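Local coordinates for protein desmoplakin (Homo sapiens, PDB 3R6N) that forms a rigid rod of spectrin repeats with an SH3 domain in its plakin region and links desmosomal adhesion complexes to intermediate filaments, at residues 383-388 with 441-445. Numbering follows the deposited sequence.
Sequences IRAMTI and HYQTL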
loop_
_atom_site.group_PDB
_atom_site.type_symbol
_atom_site.label_atom_id
_atom_site.label_comp_id
_atom_site.label_asym_id
_atom_site.label_seq_id
_atom_site.Cartn_x
_atom_site.Cartn_y
_atom_site.Cartn_z
ATOM N N ILE A 383 21.575 67.370 19.123
ATOM C CA ILE A 383 22.875 67.990 18.871
ATOM C C ILE A 383 22.737 69.341 18.174
ATOM O O ILE A 383 23.457 70.289 18.484
ATOM C CB ILE A 383 23.781 67.085 18.012
ATOM C CG1 ILE A 383 24.119 65.794 18.758
ATOM C CG2 ILE A 383 25.059 67.818 17.628
ATOM C CD1 ILE A 383 25.127 64.925 18.036
ATOM N N ARG A 384 21.816 69.419 17.221
ATOM C CA ARG A 384 21.561 70.657 16.498
ATOM C C ARG A 384 21.080 71.755 17.445
ATOM O O ARG A 384 21.520 72.898 17.353
ATOM C CB ARG A 384 20.545 70.420 15.375
ATOM C CG ARG A 384 19.979 71.694 14.766
ATOM C CD ARG A 384 20.114 71.702 13.248
ATOM N NE ARG A 384 21.511 71.776 12.829
ATOM C CZ ARG A 384 22.213 72.905 12.767
ATOM N NH1 ARG A 384 21.648 74.058 13.099
ATOM N NH2 ARG A 384 23.479 72.881 12.376
ATOM N N ALA A 385 20.186 71.396 18.362
ATOM C CA ALA A 385 19.619 72.352 19.309
ATOM C C ALA A 385 20.595 72.756 20.420
ATOM O O ALA A 385 20.309 73.667 21.204
ATOM C CB ALA A 385 18.326 71.806 19.908
ATOM N N MET A 386 21.738 72.075 20.489
ATOM C CA MET A 386 22.746 72.371 21.504
ATOM C C MET A 386 23.379 73.744 21.319
ATOM O O MET A 386 23.957 74.040 20.265
ATOM C CB MET A 386 23.840 71.297 21.532
ATOM C CG MET A 386 23.405 69.945 22.082
ATOM S SD MET A 386 24.812 68.899 22.518
ATOM C CE MET A 386 25.780 68.992 21.014
ATOM N N THR A 387 23.261 74.572 22.355
ATOM C CA THR A 387 23.904 75.882 22.416
ATOM C C THR A 387 24.957 75.848 23.514
ATOM O O THR A 387 24.893 75.005 24.410
ATOM C CB THR A 387 22.890 76.965 22.859
ATOM O OG1 THR A 387 21.629 76.722 22.225
ATOM C CG2 THR A 387 23.395 78.352 22.482
ATOM N N ILE A 388 25.930 76.748 23.451
ATOM C CA ILE A 388 26.959 76.811 24.481
ATOM C C ILE A 388 26.377 77.127 25.856
ATOM O O ILE A 388 26.752 76.516 26.855
ATOM C CB ILE A 388 28.040 77.858 24.131
ATOM C CG1 ILE A 388 28.750 77.468 22.836
ATOM C CG2 ILE A 388 29.046 77.968 25.262
ATOM C CD1 ILE A 388 29.917 78.364 22.487
ATOM N N HIS A 441 29.460 70.456 14.363
ATOM C CA HIS A 441 28.723 71.421 15.174
ATOM C C HIS A 441 28.966 71.128 16.646
ATOM O O HIS A 441 28.837 72.006 17.498
ATOM C CB HIS A 441 27.224 71.373 14.872
ATOM C CG HIS A 441 26.406 72.293 15.729
ATOM N ND1 HIS A 441 26.321 73.650 15.494
ATOM C CD2 HIS A 441 25.644 72.052 16.822
ATOM C CE1 HIS A 441 25.538 74.203 16.403
ATOM N NE2 HIS A 441 25.114 73.256 17.221
ATOM N N TYR A 442 29.322 69.880 16.932
ATOM C CA TYR A 442 29.608 69.454 18.294
ATOM C C TYR A 442 31.024 69.835 18.705
ATOM O O TYR A 442 31.227 70.422 19.766
ATOM C CB TYR A 442 29.407 67.944 18.441
ATOM C CG TYR A 442 29.728 67.416 19.822
ATOM C CD1 TYR A 442 28.845 67.601 20.879
ATOM C CD2 TYR A 442 30.912 66.731 20.069
ATOM C CE1 TYR A 442 29.133 67.120 22.143
ATOM C CE2 TYR A 442 31.207 66.245 21.330
ATOM C CZ TYR A 442 30.314 66.445 22.363
ATOM O OH TYR A 442 30.603 65.967 23.620
ATOM N N GLN A 443 32.002 69.501 17.867
ATOM C CA GLN A 443 33.393 69.815 18.176
ATOM C C GLN A 443 33.647 71.320 18.109
ATOM O O GLN A 443 34.717 71.800 18.484
ATOM C CB GLN A 443 34.353 69.056 17.257
ATOM C CG GLN A 443 35.816 69.187 17.666
ATOM C CD GLN A 443 36.693 68.109 17.065
ATOM O OE1 GLN A 443 36.223 67.016 16.746
ATOM N NE2 GLN A 443 37.978 68.409 16.912
ATOM N N THR A 444 32.655 72.059 17.628
ATOM C CA THR A 444 32.698 73.510 17.692
ATOM C C THR A 444 32.403 73.945 19.119
ATOM O O THR A 444 32.930 74.946 19.597
ATOM C CB THR A 444 31.670 74.149 16.749
ATOM O OG1 THR A 444 32.041 73.882 15.392
ATOM C CG2 THR A 444 31.616 75.653 16.965
ATOM N N LEU A 445 31.563 73.172 19.799
ATOM C CA LEU A 445 31.191 73.464 21.175
ATOM C C LEU A 445 32.104 72.733 22.162
ATOM O O LEU A 445 32.067 72.995 23.363
ATOM C CB LEU A 445 29.730 73.078 21.419
ATOM C CG LEU A 445 28.724 73.563 20.371
ATOM C CD1 LEU A 445 27.314 73.134 20.744
ATOM C CD2 LEU A 445 28.803 75.071 20.204
#
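The imidazole of H441 reaches across to the carbonyl oxygens where helix 340-384 gives way to a loop. Its NE2 donates a weak hydrogen bond to M386 O, 3.3 Å long with an N-H...O angle of 155°, and the oxygen lies near the ring plane. At the same edge CD2 comes within 3.3 Å of I383 O, itself the acceptor for M386 N. CG of H441 stands anti to the backbone N (chi1 177°), which sets the ring against these carbonyls. The end of the R384 side chain comes back near the ring, NH2 4.3 Å from ND1, too far for a bond.

Beside this polar patch the packing is mostly apolar. The thioether of M386 bends at chi3 (-51°) and brings its methyl CE to the edge of the Y442 ring, in its plane, 3.4 Å from CD1. L445 divides its two methyls: CD1 lies 3.5 Å from M386 O, the oxygen that takes the H441 bond, and packs on M386 CB at 4.0 Å, whereas CD2 meets CG1 of I388 at 3.6 Å. L391 of the following short helix touches both M386 and L445, and helix 399-417 packs on I383 through L406 and on Y442 through Y399, M400 and I403.

The contact joins the end of helix 340-384 and the turn after it to the C-terminal part of helix 425-447, in the spectrin-like region near one end of the rod. Its one cross-segment hydrogen bond is consistent with a neutral ring carrying its proton on NE2, and R384 would probably disfavour a second proton on ND1.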